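Local coordinates for TetR family transcription regulator (Marinobacter aquaeolei, PDB 3PAS), which probably binds cis-regulatory DNA as a dimeric transcription regulator of the TetR family, through an N-terminal helix-turn-helix, at residues Leu57-Phe60 with Tyr61-Asp65; Gln136-Ser140 with Gly141-Pro145; Gln164-Gln168 with Gly169-Gly173. All coordinates share one frame; numbering follows the deposited sequence. Where two conformers were deposited one is given.

Interaction 1. Residues Leu57-Phe60 with Tyr61-Asp65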
ATOM      1  N   LEU B  57     -11.640  19.900  -1.711  1.00 21.77           N
ATOM      2  CA  LEU B  57     -11.839  19.716  -0.293  1.00 24.90           C
ATOM      3  C   LEU B  57     -13.233  19.184   0.009  1.00 26.30           C
ATOM      4  O   LEU B  57     -13.360  18.228   0.770  1.00 23.03           O
ATOM      5  CB  LEU B  57     -11.628  21.017   0.489  1.00 26.30           C
ATOM      6  CG  LEU B  57     -11.584  20.919   2.020  1.00 29.04           C
ATOM      7  CD1 LEU B  57     -10.636  19.773   2.533  1.00 27.14           C
ATOM      8  CD2 LEU B  57     -11.176  22.291   2.567  1.00 36.43           C
ATOM      9  N   ALA B  58     -14.265  19.819  -0.547  1.00 22.25           N
ATOM     10  CA  ALA B  58     -15.659  19.378  -0.367  1.00 20.77           C
ATOM     11  C   ALA B  58     -15.828  17.913  -0.817  1.00 18.98           C
ATOM     12  O   ALA B  58     -16.596  17.140  -0.229  1.00 19.92           O
ATOM     13  CB  ALA B  58     -16.659  20.327  -1.128  1.00 20.92           C
ATOM     14  N   THR B  59     -15.153  17.557  -1.897  1.00 18.94           N
ATOM     15  CA  THR B  59     -15.192  16.204  -2.437  1.00 22.51           C
ATOM     16  C   THR B  59     -14.524  15.250  -1.449  1.00 24.34           C
ATOM     17  O   THR B  59     -15.004  14.140  -1.228  1.00 21.45           O
ATOM     18  CB  THR B  59     -14.536  16.101  -3.868  1.00 20.68           C
ATOM     19  OG1 THR B  59     -15.253  16.949  -4.798  1.00 19.65           O
ATOM     20  CG2 THR B  59     -14.642  14.653  -4.434  1.00 16.64           C
ATOM     21  N   PHE B  60     -13.404  15.672  -0.873  1.00 25.92           N
ATOM     22  CA  PHE B  60     -12.726  14.838   0.110  1.00 25.94           C
ATOM     23  C   PHE B  60     -13.671  14.571   1.302  1.00 27.91           C
ATOM     24  O   PHE B  60     -13.819  13.418   1.756  1.00 24.04           O
ATOM     25  CB  PHE B  60     -11.423  15.448   0.567  1.00 26.07           C
ATOM     26  CG  PHE B  60     -10.694  14.603   1.563  1.00 26.22           C
ATOM     27  CD1 PHE B  60     -10.101  13.462   1.166  1.00 19.94           C
ATOM     28  CD2 PHE B  60     -10.702  14.928   2.897  1.00 25.26           C
ATOM     29  CE1 PHE B  60      -9.426  12.640   2.092  1.00 30.35           C
ATOM     30  CE2 PHE B  60     -10.024  14.137   3.811  1.00 33.49           C
ATOM     31  CZ  PHE B  60      -9.411  13.009   3.416  1.00 25.91           C
ATOM     32  N   TYR B  61     -14.347  15.607   1.775  1.00 24.69           N
ATOM     33  CA  TYR B  61     -15.309  15.433   2.870  1.00 26.72           C
ATOM     34  C   TYR B  61     -16.525  14.623   2.521  1.00 27.38           C
ATOM     35  O   TYR B  61     -17.045  13.865   3.357  1.00 25.11           O
ATOM     36  CB  TYR B  61     -15.742  16.786   3.435  1.00 28.26           C
ATOM     37  CG  TYR B  61     -14.665  17.502   4.182  1.00 30.66           C
ATOM     38  CD1 TYR B  61     -13.793  16.810   5.023  1.00 35.78           C
ATOM     39  CD2 TYR B  61     -14.564  18.883   4.142  1.00 39.91           C
ATOM     40  CE1 TYR B  61     -12.812  17.470   5.745  1.00 43.99           C
ATOM     41  CE2 TYR B  61     -13.580  19.553   4.878  1.00 41.80           C
ATOM     42  CZ  TYR B  61     -12.717  18.835   5.683  1.00 39.63           C
ATOM     43  OH  TYR B  61     -11.744  19.472   6.410  1.00 46.82           O
ATOM     44  N   TYR B  62     -17.012  14.780   1.300  1.00 25.07           N
ATOM     45  CA  TYR B  62     -18.093  13.962   0.800  1.00 26.38           C
ATOM     46  C   TYR B  62     -17.689  12.462   0.777  1.00 26.27           C
ATOM     47  O   TYR B  62     -18.446  11.574   1.234  1.00 26.04           O
ATOM     48  CB  TYR B  62     -18.443  14.433  -0.608  1.00 24.32           C
ATOM     49  CG  TYR B  62     -19.336  13.519  -1.397  1.00 20.87           C
ATOM     50  CD1 TYR B  62     -20.694  13.488  -1.163  1.00 26.85           C
ATOM     51  CD2 TYR B  62     -18.832  12.723  -2.429  1.00 20.24           C
ATOM     52  CE1 TYR B  62     -21.531  12.686  -1.915  1.00 29.14           C
ATOM     53  CE2 TYR B  62     -19.664  11.929  -3.170  1.00 24.38           C
ATOM     54  CZ  TYR B  62     -21.034  11.919  -2.900  1.00 27.18           C
ATOM     55  OH  TYR B  62     -21.916  11.110  -3.627  1.00 29.87           O
ATOM     56  N   VAL B  63     -16.508  12.180   0.249  1.00 26.76           N
ATOM     57  CA  VAL B  63     -16.021  10.802   0.141  1.00 25.11           C
ATOM     58  C   VAL B  63     -15.817  10.221   1.576  1.00 26.70           C
ATOM     59  O   VAL B  63     -16.347   9.163   1.932  1.00 25.21           O
ATOM     60  CB  VAL B  63     -14.736  10.765  -0.716  1.00 26.13           C
ATOM     61  CG1 VAL B  63     -14.038   9.443  -0.562  1.00 30.90           C
ATOM     62  CG2 VAL B  63     -15.048  11.092  -2.234  1.00 21.02           C
ATOM     63  N   SER B  64     -15.102  10.968   2.402  1.00 24.88           N
ATOM     64  CA  SER B  64     -14.818  10.587   3.779  1.00 26.22           C
ATOM     65  C   SER B  64     -16.102  10.418   4.603  1.00 27.56           C
ATOM     66  O   SER B  64     -16.260   9.432   5.337  1.00 27.29           O
ATOM     67  CB  SER B  64     -13.888  11.614   4.445  1.00 26.81           C
ATOM     68  OG  SER B  64     -12.675  11.751   3.726  1.00 26.71           O
ATOM     69  N   ASP B  65     -17.023  11.358   4.497  1.00 28.65           N
ATOM     70  CA  ASP B  65     -18.299  11.236   5.219  1.00 28.50           C
ATOM     71  C   ASP B  65     -19.127  10.026   4.827  1.00 29.14           C
ATOM     72  O   ASP B  65     -19.672   9.333   5.693  1.00 28.77           O
ATOM     73  CB  ASP B  65     -19.130  12.489   5.087  1.00 27.99           C
ATOM     74  CG  ASP B  65     -18.463  13.679   5.769  1.00 31.39           C
ATOM     75  OD1 ASP B  65     -17.448  13.454   6.474  1.00 42.89           O
ATOM     76  OD2 ASP B  65     -18.920  14.802   5.570  1.00 38.48           O
TER
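The ring of Phe60 carries the hydroxyl of Ser64 over one face: OG sits above the ring centre, 3.5 Å from Phe60 CZ. The neighbouring Tyr61 ring takes a methyl of Leu57, which lies one turn earlier in the helix. Leu57 CD1 is 4.2 Å from the centroid of the Tyr61 ring in an off-centre CH-pi contact, and Leu57 CG touches Tyr61 CE2 at 3.7 Å. The two side chains run side by side, pointing the same way, because Leu57 has CG swung beside its carbonyl carbon (chi1 -170°) while Tyr61 has CG beside its backbone N (chi1 -69°). Thr59 O meets the Tyr62 ring at its edge.

Along the backbone, alpha-helical bonds run from Tyr61 N, Tyr62 N and Val63 N to the carbonyls four residues back. Phe60 O is gripped twice by Ser64, from N at 2.8 Å and from OG at 2.8 Å, the hydroxyl coming from above the carbonyl plane.

All this lies on helix 52-76, which packs here against helices 5-24, 100-110 and 117-126. Phe109 stacks on the Phe60 ring, Arg122 makes a cation-pi contact with Tyr61, and Asn123 ND2 bonds to Ser64 OG. The buried Ser64 hydroxyl thus has partners for both its proton and its oxygen, and the bond to the carbonyl helps fix its position over the phenyl ring.

Interaction 2. Residues Gln136-Ser140 with Gly141-Pro145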
ATOM      1  N   GLN B 136      -9.726   2.431  23.941  1.00 22.75           N
ATOM      2  CA  GLN B 136     -10.073   1.693  25.183  1.00 25.03           C
ATOM      3  C   GLN B 136      -9.702   0.249  25.115  1.00 21.33           C
ATOM      4  O   GLN B 136      -9.182  -0.307  26.088  1.00 22.07           O
ATOM      5  CB  GLN B 136     -11.548   1.800  25.550  1.00 25.84           C
ATOM      6  CG  GLN B 136     -11.869   3.112  26.220  1.00 31.47           C
ATOM      7  CD  GLN B 136     -13.201   3.085  26.946  1.00 36.75           C
ATOM      8  OE1 GLN B 136     -13.784   2.013  27.221  1.00 27.49           O
ATOM      9  NE2 GLN B 136     -13.647   4.250  27.340  1.00 22.98           N
ATOM     10  N   GLY B 137      -9.886  -0.344  23.941  1.00 21.99           N
ATOM     11  CA  GLY B 137      -9.503  -1.744  23.703  1.00 20.63           C
ATOM     12  C   GLY B 137      -8.017  -1.973  23.883  1.00 21.00           C
ATOM     13  O   GLY B 137      -7.583  -3.066  24.351  1.00 17.70           O
ATOM     14  N   LYS B 138      -7.225  -0.927  23.616  1.00 19.39           N
ATOM     15  CA  LYS B 138      -5.778  -1.027  23.807  1.00 21.61           C
ATOM     16  C   LYS B 138      -5.358  -1.099  25.273  1.00 25.88           C
ATOM     17  O   LYS B 138      -4.293  -1.603  25.589  1.00 27.04           O
ATOM     18  CB  LYS B 138      -5.030   0.160  23.195  1.00 24.85           C
ATOM     19  CG  LYS B 138      -4.938   0.143  21.704  1.00 27.39           C
ATOM     20  CD  LYS B 138      -4.462   1.464  21.136  1.00 32.00           C
ATOM     21  CE  LYS B 138      -3.129   1.876  21.629  1.00 38.77           C
ATOM     22  NZ  LYS B 138      -2.651   3.023  20.844  1.00 36.42           N
ATOM     23  N   GLN B 139      -6.189  -0.579  26.178  1.00 24.66           N
ATOM     24  CA  GLN B 139      -5.885  -0.662  27.586  1.00 26.13           C
ATOM     25  C   GLN B 139      -6.644  -1.723  28.311  1.00 26.93           C
ATOM     26  O   GLN B 139      -6.413  -1.872  29.492  1.00 28.40           O
ATOM     27  CB  GLN B 139      -6.210   0.654  28.285  1.00 24.59           C
ATOM     28  CG  GLN B 139      -5.704   1.888  27.556  1.00 39.49           C
ATOM     29  CD  GLN B 139      -4.232   1.859  27.416  1.00 46.73           C
ATOM     30  OE1 GLN B 139      -3.525   1.605  28.385  1.00 51.03           O
ATOM     31  NE2 GLN B 139      -3.745   2.085  26.209  1.00 47.24           N
ATOM     32  N   SER B 140      -7.570  -2.427  27.652  1.00 25.10           N
ATOM     33  CA  SER B 140      -8.447  -3.355  28.368  1.00 24.86           C
ATOM     34  C   SER B 140      -8.072  -4.786  28.201  1.00 23.39           C
ATOM     35  O   SER B 140      -8.691  -5.660  28.819  1.00 22.78           O
ATOM     36  CB  SER B 140      -9.906  -3.159  27.904  1.00 24.75           C
ATOM     37  OG  SER B 140     -10.023  -3.632  26.578  1.00 22.37           O
ATOM     38  N   GLY B 141      -7.080  -5.083  27.353  1.00 21.65           N
ATOM     39  CA  GLY B 141      -6.712  -6.496  27.097  1.00 20.86           C
ATOM     40  C   GLY B 141      -7.245  -7.001  25.765  1.00 22.13           C
ATOM     41  O   GLY B 141      -7.037  -8.129  25.413  1.00 22.45           O
ATOM     42  N   LEU B 142      -7.963  -6.178  25.017  1.00 22.81           N
ATOM     43  CA  LEU B 142      -8.501  -6.632  23.731  1.00 20.55           C
ATOM     44  C   LEU B 142      -7.571  -6.431  22.542  1.00 15.93           C
ATOM     45  O   LEU B 142      -7.426  -7.322  21.687  1.00 19.04           O
ATOM     46  CB  LEU B 142      -9.841  -5.928  23.429  1.00 20.76           C
ATOM     47  CG  LEU B 142     -11.024  -6.571  24.155  1.00 29.85           C
ATOM     48  CD1 LEU B 142     -12.261  -5.734  23.894  1.00 25.91           C
ATOM     49  CD2 LEU B 142     -11.263  -8.015  23.737  1.00 28.10           C
ATOM     50  N   ILE B 143      -7.024  -5.238  22.441  1.00 20.45           N
ATOM     51  CA  ILE B 143      -6.186  -4.813  21.337  1.00 20.80           C
ATOM     52  C   ILE B 143      -4.787  -4.610  21.897  1.00 19.63           C
ATOM     53  O   ILE B 143      -4.606  -4.063  22.996  1.00 19.77           O
ATOM     54  CB  ILE B 143      -6.652  -3.481  20.753  1.00 22.14           C
ATOM     55  CG1 ILE B 143      -8.141  -3.520  20.356  1.00 23.19           C
ATOM     56  CG2 ILE B 143      -5.784  -3.015  19.537  1.00 18.34           C
ATOM     57  CD1 ILE B 143      -8.457  -4.425  19.287  1.00 21.34           C
ATOM     58  N   LYS B 144      -3.794  -5.062  21.150  1.00 20.83           N
ATOM     59  CA  LYS B 144      -2.395  -4.861  21.545  1.00 18.11           C
ATOM     60  C   LYS B 144      -2.139  -3.362  21.761  1.00 21.78           C
ATOM     61  O   LYS B 144      -2.585  -2.526  20.954  1.00 22.56           O
ATOM     62  CB  LYS B 144      -1.469  -5.306  20.419  1.00 17.76           C
ATOM     63  CG  LYS B 144      -1.401  -6.821  20.165  1.00 20.55           C
ATOM     64  CD  LYS B 144      -0.470  -7.125  18.983  1.00 23.60           C
ATOM     65  CE  LYS B 144      -0.238  -8.609  18.754  1.00 21.20           C
ATOM     66  NZ  LYS B 144      -1.382  -9.268  18.101  1.00 20.84           N
ATOM     67  N   PRO B 145      -1.400  -3.024  22.833  1.00 25.95           N
ATOM     68  CA  PRO B 145      -1.141  -1.612  23.167  1.00 28.66           C
ATOM     69  C   PRO B 145       0.021  -1.081  22.331  1.00 27.97           C
ATOM     70  O   PRO B 145       1.105  -0.897  22.828  1.00 28.60           O
ATOM     71  CB  PRO B 145      -0.854  -1.643  24.656  1.00 27.31           C
ATOM     72  CG  PRO B 145      -0.219  -3.041  24.867  1.00 33.57           C
ATOM     73  CD  PRO B 145      -0.955  -3.947  23.882  1.00 28.44           C
TER
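Gly137 O receives Ile143 N at 2.9 Å in a nearly straight bond (170° at the hydrogen) that comes from well above the carbonyl plane, as the chain reverses at Gly141, where phi turns positive (103°). Leu142 N reaches the same oxygen, but weakly, at 3.2 Å. Two glycines sit in this turn, which follows helix 128-140: Gly141, the first residue to leave helical angles, has a positive phi that suits glycine, and Gly137, having no side chain, lets Ile143 come close to its backbone.

Ile143 therefore lies directly on the Gly137 backbone, with CB 3.7 Å from Gly137 C and CG1 lying near Gly137 CA. Its other branch, CG2, meets Lys138 CG at 3.9 Å, the two side chains passing at a slant. Lys138 CG also comes to 3.6 Å from Lys144 O, and its CA points a C-H at Ile143 O, 3.4 Å away. Further along the chain, Pro145 CB rests 3.6 Å from Lys138 O, which brings the departing loop back alongside the helix. A bend at chi3 (59°) turns the outer part of the Lys138 chain, whose NZ bonds to Val146 O.

Around the turn, Ile143 is covered by Leu81 of helix 81-98, Leu151 of helix 148-167, and Trp186 and Val189 of helix 175-189. Lys144 NZ bonds to Ala188 O and Ala190 O and forms a salt bridge with Asp187 of the second subunit, so this link between helices 128-140 and 148-167 reaches the dimer partner.

Interaction 3. Residues Gln164-Gln168 with Gly169-Gly173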
ATOM      1  N   GLN B 164      -8.281  -3.892  -4.095  1.00 25.42           N
ATOM      2  CA  GLN B 164      -7.521  -3.640  -5.327  1.00 28.03           C
ATOM      3  C   GLN B 164      -7.172  -4.977  -5.990  1.00 29.67           C
ATOM      4  O   GLN B 164      -7.434  -5.162  -7.185  1.00 31.11           O
ATOM      5  CB  GLN B 164      -6.284  -2.811  -5.010  1.00 29.68           C
ATOM      6  CG  GLN B 164      -5.347  -2.517  -6.201  1.00 43.83           C
ATOM      7  CD  GLN B 164      -4.400  -1.346  -5.930  1.00 51.12           C
ATOM      8  OE1 GLN B 164      -4.824  -0.182  -5.833  1.00 49.00           O
ATOM      9  NE2 GLN B 164      -3.114  -1.647  -5.845  1.00 60.85           N
ATOM     10  N   ARG B 165      -6.645  -5.924  -5.208  1.00 25.62           N
ATOM     11  CA  ARG B 165      -6.402  -7.265  -5.721  1.00 24.84           C
ATOM     12  C   ARG B 165      -7.662  -7.911  -6.301  1.00 26.84           C
ATOM     13  O   ARG B 165      -7.607  -8.564  -7.354  1.00 26.54           O
ATOM     14  CB  ARG B 165      -5.734  -8.160  -4.663  1.00 23.52           C
ATOM     15  CG  ARG B 165      -4.303  -7.769  -4.349  1.00 32.61           C
ATOM     16  CD  ARG B 165      -3.560  -8.807  -3.501  1.00 39.59           C
ATOM     17  NE  ARG B 165      -3.122  -9.906  -4.351  1.00 49.25           N
ATOM     18  CZ  ARG B 165      -1.894 -10.409  -4.426  1.00 50.07           C
ATOM     19  NH1 ARG B 165      -0.894  -9.983  -3.646  1.00 48.06           N
ATOM     20  NH2 ARG B 165      -1.683 -11.421  -5.253  1.00 56.42           N
ATOM     21  N   CYS B 166      -8.799  -7.735  -5.654  1.00 26.47           N
ATOM     22  CA  CYS B 166     -10.039  -8.313  -6.157  0.50 28.00           C
ATOM     23  C   CYS B 166     -10.388  -7.749  -7.508  1.00 30.91           C
ATOM     24  O   CYS B 166     -10.698  -8.495  -8.429  1.00 32.14           O
ATOM     25  CB  CYS B 166     -11.216  -8.037  -5.222  0.50 28.11           C
ATOM     26  SG  CYS B 166     -11.107  -8.951  -3.752  0.50 20.86           S
ATOM     27  N   LEU B 167     -10.328  -6.423  -7.627  1.00 32.61           N
ATOM     28  CA  LEU B 167     -10.707  -5.768  -8.884  1.00 34.97           C
ATOM     29  C   LEU B 167      -9.718  -6.082 -10.053  1.00 36.58           C
ATOM     30  O   LEU B 167     -10.133  -6.035 -11.221  1.00 38.90           O
ATOM     31  CB  LEU B 167     -10.903  -4.278  -8.677  1.00 32.73           C
ATOM     32  CG  LEU B 167     -12.143  -3.899  -7.833  1.00 32.67           C
ATOM     33  CD1 LEU B 167     -12.002  -2.494  -7.416  1.00 29.41           C
ATOM     34  CD2 LEU B 167     -13.513  -4.110  -8.549  1.00 34.82           C
ATOM     35  N   GLN B 168      -8.466  -6.442  -9.717  1.00 37.14           N
ATOM     36  CA  GLN B 168      -7.413  -6.809 -10.675  0.50 35.97           C
ATOM     37  C   GLN B 168      -7.334  -8.328 -10.917  1.00 35.30           C
ATOM     38  O   GLN B 168      -6.422  -8.791 -11.587  1.00 36.23           O
ATOM     39  CB  GLN B 168      -6.032  -6.358 -10.160  0.50 35.94           C
ATOM     40  CG  GLN B 168      -5.765  -4.853 -10.125  0.50 39.95           C
ATOM     41  CD  GLN B 168      -4.444  -4.525  -9.443  0.50 43.37           C
ATOM     42  OE1 GLN B 168      -3.865  -5.362  -8.733  0.50 43.56           O
ATOM     43  NE2 GLN B 168      -3.959  -3.308  -9.655  0.50 50.55           N
ATOM     44  N   GLY B 169      -8.243  -9.105 -10.314  1.00 31.13           N
ATOM     45  CA  GLY B 169      -8.306 -10.551 -10.491  1.00 32.99           C
ATOM     46  C   GLY B 169      -7.344 -11.474  -9.776  1.00 30.49           C
ATOM     47  O   GLY B 169      -7.216 -12.627 -10.151  1.00 28.43           O
ATOM     48  N   SER B 170      -6.670 -10.975  -8.732  1.00 32.78           N
ATOM     49  CA  SER B 170      -5.699 -11.786  -8.000  1.00 32.95           C
ATOM     50  C   SER B 170      -6.251 -12.233  -6.655  1.00 34.10           C
ATOM     51  O   SER B 170      -5.550 -12.879  -5.899  1.00 37.47           O
ATOM     52  CB  SER B 170      -4.375 -11.040  -7.850  1.00 32.88           C
ATOM     53  OG  SER B 170      -4.514  -9.899  -7.003  1.00 29.50           O
ATOM     54  N   PHE B 171      -7.503 -11.878  -6.359  1.00 31.63           N
ATOM     55  CA  PHE B 171      -8.187 -12.323  -5.167  1.00 32.29           C
ATOM     56  C   PHE B 171      -9.693 -12.385  -5.409  1.00 34.18           C
ATOM     57  O   PHE B 171     -10.236 -11.542  -6.039  1.00 36.94           O
ATOM     58  CB  PHE B 171      -7.919 -11.343  -4.010  1.00 31.83           C
ATOM     59  CG  PHE B 171      -8.295 -11.887  -2.636  1.00 32.54           C
ATOM     60  CD1 PHE B 171      -7.766 -13.073  -2.194  1.00 36.58           C
ATOM     61  CD2 PHE B 171      -9.146 -11.202  -1.825  1.00 27.84           C
ATOM     62  CE1 PHE B 171      -8.103 -13.564  -0.946  1.00 40.71           C
ATOM     63  CE2 PHE B 171      -9.490 -11.684  -0.570  1.00 38.60           C
ATOM     64  CZ  PHE B 171      -8.946 -12.855  -0.142  1.00 25.51           C
ATOM     65  N   GLU B 172     -10.388 -13.377  -4.895  1.00 35.86           N
ATOM     66  CA  GLU B 172     -11.835 -13.355  -5.065  1.00 35.95           C
ATOM     67  C   GLU B 172     -12.540 -12.826  -3.830  1.00 33.43           C
ATOM     68  O   GLU B 172     -12.406 -13.396  -2.746  1.00 30.98           O
ATOM     69  CB  GLU B 172     -12.342 -14.739  -5.411  1.00 39.63           C
ATOM     70  CG  GLU B 172     -12.309 -14.992  -6.902  1.00 46.94           C
ATOM     71  CD  GLU B 172     -13.042 -16.273  -7.294  1.00 57.68           C
ATOM     72  OE1 GLU B 172     -13.515 -17.008  -6.385  1.00 63.93           O
ATOM     73  OE2 GLU B 172     -13.130 -16.535  -8.517  1.00 62.05           O
ATOM     74  N   GLY B 173     -13.294 -11.753  -4.008  1.00 31.97           N
ATOM     75  CA  GLY B 173     -13.970 -11.085  -2.893  1.00 33.21           C
ATOM     76  C   GLY B 173     -15.306 -11.719  -2.491  1.00 30.18           C
ATOM     77  O   GLY B 173     -16.332 -11.032  -2.424  1.00 31.26           O
TER
HETATM   78  O   HOH W   1      -3.452  -8.036  -8.388  1.00 51.91           O
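Arg165 and Ser170 meet through NE and OG, 3.0 Å apart; the bond is bent at the hydrogen (133°), and the serine oxygen lies out of the guanidinium plane. The arginine chain passes close along the hydroxyl, with Arg165 CB only 3.2 Å from Ser170 OG, then bends at chi3 (79°) to carry its end onward to a salt bridge between NH1 and Glu152 of the second subunit. Ser170 OG stands between its own backbone N and carbonyl carbon, which turns it back over the helix end. A water also links it to Gln168 OE1, lying 2.6 Å from Ser170 OG.

Cys166 and Phe171 form the other pair. The sulfur approaches the phenyl ring at its edge, near the ring plane, with Cys166 SG 3.6 Å from Phe171 CD2 and 4.8 Å from the ring centroid. Their backbones are close too: Cys166 CA directs a C-H to Phe171 O at 3.2 Å. The Phe171 ring leads away from the helix end, to where His177 meets it at a shallow angle and Leu150 of the second subunit packs on it. Phe93 and Leu97 of helix 81-98 touch Cys166.

These side chains flank a Schellman motif ending helix 148-167. Ser170 N bonds to Arg165 O at 2.9 Å and Gly169 N to Cys166 O, while Gly169 takes the positive phi (78°) that favours glycine. This C-cap starts the loop leading to helix 175-189 in the C-terminal domain, beside the dimer partner.

In the fold
Interaction 1 lies within one helix, 52-76, whereas interactions 2 and 3 are turns at the C-terminal ends of helices 128-140 and 148-167, both in the C-terminal domain. The centres of interactions 2 and 3 are 32 Å apart, since helix 148-167 starts just after the first turn and ends at the second. Interaction 1 is across the chain's centre from both, about 21 Å from interaction 2 and about 14 Å from interaction 3 between nearest atoms. It packs against helix 5-24 of the N-terminal part, which also holds the predicted helix-turn-helix. One contact thus lies on the helix that packs against the N-terminal part, the other two at helix ends touching the second subunit.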